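Local coordinates for protein RNA silencing suppressor p19 (Tomato bushy stunt virus, PDB 4J39) that binds short double-stranded RNA as a homodimer and probably suppresses RNA silencing by selecting silencing RNAs according to duplex length, as a molecular caliper, at residues P11-S16 against Y51-R56; L65-G70 against R117-L122. All blocks are in the same frame, centred on the assembly; numbering follows the deposited sequence.

How the interactions relate
From the N terminus, the lead-in to helix 17-26 runs along strand 46-53, an outermost strand of the chain's antiparallel sheet. Interaction 1 closes there, enclosing helix 17-26, strand 36-43 and the first part of strand 46-53 in its loop. The chain next forms helix 58-65, and the link 65-70 that follows meets helix 108-124 in interaction 2, a longer closure spanning helix 70-78 and strands 87-94 and 97-104. The two contacts therefore follow in series, neither nested nor crossed. One fixes the approach to helix 17-26 at the sheet edge beside the RNA end; the other lies in the helical layer. Their centres are 15 Å apart, yet L52 CD1 packs on S67 CB at 3.4 Å.

Interaction 1: residues P11-S16 against Y51-R56; sequences PDESPS and YLRYDR. With SO4 (sulfate ion), chain D; nucleotides of chain B.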
loop_
_atom_site.group_PDB
_atom_site.type_symbol
_atom_site.label_atom_id
_atom_site.label_comp_id
_atom_site.label_asym_id
_atom_site.label_seq_id
_atom_site.Cartn_x
_atom_site.Cartn_y
_atom_site.Cartn_z
ATOM N N PRO A 11 -6.610 -16.836 -15.030
ATOM C CA PRO A 11 -7.995 -16.971 -14.536
ATOM C C PRO A 11 -8.148 -16.910 -13.031
ATOM O O PRO A 11 -7.137 -17.163 -12.338
ATOM C CB PRO A 11 -8.367 -18.380 -14.914
ATOM C CG PRO A 11 -7.247 -18.940 -15.587
ATOM C CD PRO A 11 -6.135 -18.042 -15.695
ATOM N N ASP A 12 -9.355 -16.636 -12.504
ATOM C CA ASP A 12 -9.542 -16.738 -11.057
ATOM C C ASP A 12 -9.370 -18.149 -10.572
ATOM O O ASP A 12 -9.705 -19.116 -11.259
ATOM C CB ASP A 12 -10.963 -16.250 -10.681
ATOM C CG ASP A 12 -11.180 -16.106 -9.202
ATOM O OD1 ASP A 12 -10.566 -15.239 -8.611
ATOM O OD2 ASP A 12 -11.985 -16.878 -8.668
ATOM N N GLU A 13 -8.937 -18.287 -9.311
ATOM C CA GLU A 13 -8.635 -19.544 -8.665
ATOM C C GLU A 13 -9.287 -19.656 -7.313
ATOM O O GLU A 13 -8.832 -20.369 -6.363
ATOM C CB GLU A 13 -7.111 -19.788 -8.560
ATOM C CG GLU A 13 -6.432 -19.856 -9.996
ATOM C CD GLU A 13 -4.948 -19.773 -10.036
ATOM O OE1 GLU A 13 -4.344 -19.528 -8.958
ATOM O OE2 GLU A 13 -4.341 -19.811 -11.198
ATOM N N SER A 14 -10.408 -18.937 -7.151
ATOM C CA SER A 14 -11.111 -19.044 -5.860
ATOM C C SER A 14 -11.458 -20.466 -5.503
ATOM O O SER A 14 -11.996 -21.223 -6.302
ATOM C CB SER A 14 -12.486 -18.247 -5.918
ATOM O OG SER A 14 -12.196 -16.897 -6.094
ATOM N N PRO A 15 -11.281 -20.864 -4.207
ATOM C CA PRO A 15 -11.676 -22.175 -3.840
ATOM C C PRO A 15 -13.178 -22.290 -3.511
ATOM O O PRO A 15 -13.744 -21.275 -3.076
ATOM C CB PRO A 15 -11.023 -22.377 -2.448
ATOM C CG PRO A 15 -10.699 -21.075 -1.971
ATOM C CD PRO A 15 -10.553 -20.160 -3.138
ATOM N N SER A 16 -13.774 -23.456 -3.739
ATOM C CA SER A 16 -15.153 -23.699 -3.362
ATOM C C SER A 16 -15.178 -23.656 -1.840
ATOM O O SER A 16 -14.189 -23.803 -1.110
ATOM C CB SER A 16 -15.681 -25.047 -3.827
ATOM O OG SER A 16 -14.943 -26.097 -3.177
ATOM N N TYR A 51 -8.512 -14.347 -6.879
ATOM C CA TYR A 51 -7.873 -15.157 -5.836
ATOM C C TYR A 51 -6.922 -16.077 -6.576
ATOM O O TYR A 51 -7.347 -16.786 -7.481
ATOM C CB TYR A 51 -8.882 -15.959 -5.080
ATOM C CG TYR A 51 -8.313 -16.627 -3.856
ATOM C CD1 TYR A 51 -7.622 -17.825 -3.937
ATOM C CD2 TYR A 51 -8.492 -16.055 -2.648
ATOM C CE1 TYR A 51 -7.123 -18.422 -2.740
ATOM C CE2 TYR A 51 -7.981 -16.588 -1.486
ATOM C CZ TYR A 51 -7.250 -17.769 -1.554
ATOM O OH TYR A 51 -6.821 -18.340 -0.385
ATOM N N LEU A 52 -5.627 -16.108 -6.182
ATOM C CA LEU A 52 -4.600 -16.879 -6.918
ATOM C C LEU A 52 -3.865 -17.754 -5.849
ATOM O O LEU A 52 -3.531 -17.234 -4.771
ATOM C CB LEU A 52 -3.644 -15.984 -7.595
ATOM C CG LEU A 52 -4.195 -15.238 -8.863
ATOM C CD1 LEU A 52 -3.195 -14.173 -9.302
ATOM C CD2 LEU A 52 -4.706 -16.203 -9.902
ATOM N N ARG A 53 -3.598 -19.000 -6.243
ATOM C CA ARG A 53 -2.907 -19.986 -5.343
ATOM C C ARG A 53 -1.506 -19.574 -5.258
ATOM O O ARG A 53 -0.860 -19.244 -6.257
ATOM C CB ARG A 53 -3.069 -21.426 -5.852
ATOM C CG ARG A 53 -4.509 -21.783 -6.150
ATOM C CD ARG A 53 -5.330 -21.516 -4.892
ATOM N NE ARG A 53 -6.787 -21.740 -5.140
ATOM C CZ ARG A 53 -7.381 -22.884 -4.968
ATOM N NH1 ARG A 53 -8.668 -23.058 -5.230
ATOM N NH2 ARG A 53 -6.685 -23.898 -4.352
ATOM N N TYR A 54 -0.927 -19.752 -4.073
ATOM C CA TYR A 54 0.380 -19.244 -3.836
ATOM C C TYR A 54 0.976 -20.056 -2.695
ATOM O O TYR A 54 0.387 -20.136 -1.629
ATOM C CB TYR A 54 0.498 -17.746 -3.540
ATOM C CG TYR A 54 1.918 -17.296 -3.187
ATOM C CD1 TYR A 54 2.982 -17.396 -4.104
ATOM C CD2 TYR A 54 2.181 -16.701 -1.926
ATOM C CE1 TYR A 54 4.227 -16.995 -3.767
ATOM C CE2 TYR A 54 3.441 -16.246 -1.605
ATOM C CZ TYR A 54 4.486 -16.441 -2.509
ATOM O OH TYR A 54 5.745 -15.991 -2.083
ATOM N N ASP A 55 2.143 -20.649 -2.918
ATOM C CA ASP A 55 2.661 -21.628 -1.909
ATOM C C ASP A 55 4.042 -21.244 -1.395
ATOM O O ASP A 55 4.732 -22.100 -0.767
ATOM C CB ASP A 55 2.704 -23.065 -2.443
ATOM C CG ASP A 55 3.774 -23.266 -3.533
ATOM O OD1 ASP A 55 4.587 -22.348 -3.871
ATOM O OD2 ASP A 55 3.842 -24.453 -4.002
ATOM N N ARG A 56 4.467 -20.020 -1.717
ATOM C CA ARG A 56 5.652 -19.390 -1.213
ATOM C C ARG A 56 6.916 -19.976 -1.720
ATOM O O ARG A 56 7.906 -19.830 -1.077
ATOM C CB ARG A 56 5.695 -19.457 0.332
ATOM C CG ARG A 56 4.579 -18.805 1.081
ATOM C CD ARG A 56 5.200 -18.532 2.459
ATOM N NE ARG A 56 4.189 -18.351 3.490
ATOM C CZ ARG A 56 4.450 -18.165 4.798
ATOM N NH1 ARG A 56 5.702 -18.152 5.269
ATOM N NH2 ARG A 56 3.432 -17.992 5.646
HETATM S S SO4 D . -17.351 -28.361 -4.767
HETATM O O1 SO4 D . -18.352 -27.320 -4.439
HETATM O O2 SO4 D . -16.201 -28.205 -3.892
HETATM O O3 SO4 D . -17.849 -29.718 -4.653
HETATM O O4 SO4 D . -16.997 -27.990 -6.130
ATOM O OP3 C B 1 -8.909 -15.637 2.442
ATOM P P C B 1 -8.761 -17.114 2.513
ATOM O OP1 C B 1 -7.378 -17.459 2.098
ATOM O OP2 C B 1 -9.307 -17.642 3.834
ATOM O "O5'" C B 1 -9.646 -17.659 1.300
ATOM C "C5'" C B 1 -10.994 -17.155 1.150
ATOM C "C4'" C B 1 -11.787 -17.816 0.029
ATOM O "O4'" C B 1 -12.282 -19.136 0.399
ATOM C "C3'" C B 1 -13.009 -17.030 -0.316
ATOM O "O3'" C B 1 -12.666 -15.930 -1.154
ATOM C "C2'" C B 1 -13.896 -18.116 -0.958
ATOM O "O2'" C B 1 -13.508 -18.537 -2.277
ATOM C "C1'" C B 1 -13.661 -19.229 0.038
ATOM N N1 C B 1 -14.516 -19.163 1.335
ATOM C C2 C B 1 -15.850 -19.529 1.295
ATOM O O2 C B 1 -16.317 -19.888 0.226
ATOM N N3 C B 1 -16.617 -19.508 2.457
ATOM C C4 C B 1 -16.052 -19.103 3.603
ATOM N N4 C B 1 -16.816 -19.094 4.726
ATOM C C5 C B 1 -14.679 -18.713 3.668
ATOM C C6 C B 1 -13.966 -18.751 2.507
#
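E13 and S14 run antiparallel to L52 and Y51 along the edge of strand 46-53, with CA atoms 5.1 Å apart in both pairs, and E13 N donates to Y51 O. Acidic side chains carry the pairing further by standing in for backbone carbonyls. D12 has CG anti to its backbone N (chi1 -171°), which brings OD1 to Y51 N at 2.8 Å in a nearly straight bond (170°). Its OD2 takes both S14 OG and S14 N, the latter closing an Asx turn. E13 reaches along the strand so that OE1 accepts from R53 N at 2.9 Å, while OE2 forms a salt bridge with R63. R53 bends at its second torsion (-55°) and comes back side-on: NE and NH1 share E13 O, which lies in the guanidinium plane, at 2.7 and 2.9 Å. This double grip and the salt bridge from NH2 to E19 should fix the rotation of the guanidinium. P15 suits its place as a compact, rigid apolar residue, its CD lying over one face of the Y51 ring toward the rim, 4.1 Å from the centroid in a CH-pi contact. The tyrosine hydroxyl donates to OP1 of the 5'-terminal nucleotide C1 of chain B at 2.7 Å, and the ribose O2' of C1 donates to P15 O at 2.9 Å. S16 then caps helix 17-26 through E19 N. The arrangement belongs to the duplex-end recognition site of tombusvirus p19, where the edge strand holds the terminal phosphate and the loop beside it the ribose, leading into the helix that, as known for p19, brackets the end of the duplex.

Interaction 2: residues L65-G70 against R117-L122; sequences LGSWTG and RSKQEL. With SO4 (sulfate ion), chain E.
The link between helices 58-65 and 70-78 packs on helix 108-124 in the helical layer of the p19 core, where L65 lines the chain of K119 and S67 and W68 stand at its amino end. A lysine suits this buried place because its long methylene chain can cross apolar surroundings before its charge meets acceptors. K119 leaves the helix with its chain turned away from its own backbone N (chi1 -179°) and runs straight to its end, alongside L65 in the opposite direction, with L65 CD1 3.8 Å from K119 CD. In the conformer given for Q120, one of two, the same methyl also touches its CG at 3.6 Å. At the tip, K119 NZ is bonded to V64 O and forms a salt bridge with E39 of strand 36-43, joining helix 108-124 to the end of helix 58-65 and to the sheet; the buried charge is probably balanced by that carboxylate. S67 OG lies 2.7 Å from K119 NZ and is itself bonded to E39. W68 NE1 stands 3.4 Å from NZ; both are donors and do not bond each other, but both turn to E39, the indole through a weak hydrogen bond. A water over one indole face accepts from K119 NZ at 2.9 Å and donates to L65 O at 2.7 Å and to W68 O at 3.1 Å.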
loop_
_atom_site.group_PDB
_atom_site.type_symbol
_atom_site.label_atom_id
_atom_site.label_comp_id
_atom_site.label_asym_id
_atom_site.label_seq_id
_atom_site.Cartn_x
_atom_site.Cartn_y
_atom_site.Cartn_z
ATOM N N LEU A 65 3.189 -13.347 -10.054
ATOM C CA LEU A 65 3.641 -12.072 -10.476
ATOM C C LEU A 65 3.264 -11.876 -11.949
ATOM O O LEU A 65 3.212 -10.739 -12.420
ATOM C CB LEU A 65 5.119 -12.054 -10.218
ATOM C CG LEU A 65 5.702 -11.371 -9.024
ATOM C CD1 LEU A 65 4.899 -10.387 -8.142
ATOM C CD2 LEU A 65 7.089 -11.821 -8.506
ATOM N N GLY A 66 2.993 -12.977 -12.679
ATOM C CA GLY A 66 2.586 -12.868 -14.118
ATOM C C GLY A 66 1.106 -12.545 -14.254
ATOM O O GLY A 66 0.606 -12.473 -15.361
ATOM N N SER A 67 0.383 -12.318 -13.152
ATOM C CA SER A 67 -1.145 -12.223 -13.285
ATOM C C SER A 67 -1.595 -10.905 -13.900
ATOM O O SER A 67 -2.755 -10.778 -14.412
ATOM C CB SER A 67 -1.802 -12.479 -11.929
ATOM O OG SER A 67 -1.576 -11.414 -11.133
ATOM N N TRP A 68 -0.742 -9.906 -13.917
ATOM C CA TRP A 68 -0.933 -8.643 -14.571
ATOM C C TRP A 68 0.346 -7.939 -14.846
ATOM O O TRP A 68 1.333 -8.157 -14.158
ATOM C CB TRP A 68 -1.954 -7.728 -13.795
ATOM C CG TRP A 68 -1.495 -7.342 -12.408
ATOM C CD1 TRP A 68 -1.789 -7.995 -11.253
ATOM C CD2 TRP A 68 -0.630 -6.285 -12.091
ATOM N NE1 TRP A 68 -1.162 -7.346 -10.195
ATOM C CE2 TRP A 68 -0.415 -6.310 -10.669
ATOM C CE3 TRP A 68 -0.050 -5.264 -12.812
ATOM C CZ2 TRP A 68 0.407 -5.337 -10.030
ATOM C CZ3 TRP A 68 0.734 -4.336 -12.218
ATOM C CH2 TRP A 68 0.953 -4.369 -10.824
ATOM N N THR A 69 0.350 -7.051 -15.854
ATOM C CA THR A 69 1.512 -6.255 -16.209
ATOM C C THR A 69 1.089 -4.802 -16.355
ATOM O O THR A 69 -0.170 -4.464 -16.442
ATOM C CB THR A 69 2.123 -6.799 -17.511
ATOM O OG1 THR A 69 1.124 -6.531 -18.518
ATOM C CG2 THR A 69 2.494 -8.261 -17.507
ATOM N N GLY A 70 2.002 -3.885 -16.466
ATOM C CA GLY A 70 1.686 -2.470 -16.730
ATOM C C GLY A 70 0.851 -2.367 -18.037
ATOM O O GLY A 70 -0.184 -1.600 -18.087
ATOM N N ARG A 117 5.756 -3.742 -6.966
ATOM C CA ARG A 117 6.797 -3.730 -5.899
ATOM C C ARG A 117 6.081 -4.160 -4.580
ATOM O O ARG A 117 6.540 -5.058 -3.838
ATOM C CB ARG A 117 7.440 -2.337 -5.756
ATOM C CG ARG A 117 8.318 -1.852 -6.900
ATOM C CD ARG A 117 9.065 -0.497 -6.594
ATOM N NE ARG A 117 9.922 0.059 -7.665
ATOM C CZ ARG A 117 9.759 -0.159 -9.007
ATOM N NH1 ARG A 117 8.772 -0.932 -9.559
ATOM N NH2 ARG A 117 10.576 0.452 -9.843
ATOM N N SER A 118 4.862 -3.630 -4.377
ATOM C CA SER A 118 4.092 -3.997 -3.147
ATOM C C SER A 118 3.740 -5.458 -3.081
ATOM O O SER A 118 3.846 -6.140 -2.056
ATOM C CB SER A 118 2.771 -3.202 -3.147
ATOM O OG SER A 118 2.958 -1.803 -2.940
ATOM N N LYS A 119 3.261 -5.931 -4.219
ATOM C CA LYS A 119 2.878 -7.314 -4.362
ATOM C C LYS A 119 4.125 -8.213 -4.044
ATOM O O LYS A 119 4.005 -9.144 -3.334
ATOM C CB LYS A 119 2.389 -7.639 -5.811
ATOM C CG LYS A 119 1.968 -9.030 -6.023
ATOM C CD LYS A 119 1.406 -9.164 -7.490
ATOM C CE LYS A 119 0.814 -10.476 -7.837
ATOM N NZ LYS A 119 0.073 -10.391 -9.191
ATOM N N GLN A 120 5.172 -7.972 -4.749
ATOM C CA GLN A 120 6.424 -8.762 -4.512
ATOM C C GLN A 120 6.845 -8.782 -2.987
ATOM O O GLN A 120 7.005 -9.865 -2.427
ATOM C CB GLN A 120 7.567 -8.104 -5.307
ATOM C CG GLN A 120 7.471 -8.196 -6.877
ATOM C CD GLN A 120 8.315 -7.168 -7.703
ATOM O OE1 GLN A 120 8.278 -7.207 -8.914
ATOM N NE2 GLN A 120 9.078 -6.288 -7.048
ATOM N N GLU A 121 6.816 -7.640 -2.329
ATOM C CA GLU A 121 7.319 -7.566 -0.932
ATOM C C GLU A 121 6.373 -8.252 0.005
ATOM O O GLU A 121 6.788 -8.969 0.926
ATOM C CB GLU A 121 7.563 -6.098 -0.562
ATOM C CG GLU A 121 8.576 -5.398 -1.605
ATOM C CD GLU A 121 10.029 -4.984 -1.150
ATOM O OE1 GLU A 121 10.201 -4.235 -0.136
ATOM O OE2 GLU A 121 10.963 -5.382 -1.898
ATOM N N LEU A 122 5.052 -8.114 -0.243
ATOM C CA LEU A 122 4.099 -8.814 0.607
ATOM C C LEU A 122 4.158 -10.325 0.528
ATOM O O LEU A 122 4.112 -11.067 1.529
ATOM C CB LEU A 122 2.638 -8.319 0.259
ATOM C CG LEU A 122 1.578 -8.858 1.154
ATOM C CD1 LEU A 122 1.817 -8.668 2.723
ATOM C CD2 LEU A 122 0.133 -8.276 0.768
HETATM S S SO4 E . 4.994 -3.933 -14.380
HETATM O O1 SO4 E . 6.439 -3.939 -14.648
HETATM O O2 SO4 E . 4.637 -2.522 -13.963
HETATM O O3 SO4 E . 4.398 -4.534 -15.588
HETATM O O4 SO4 E . 4.592 -4.883 -13.354
HETATM O O HOH W 1 1.557 -9.024 -11.209
#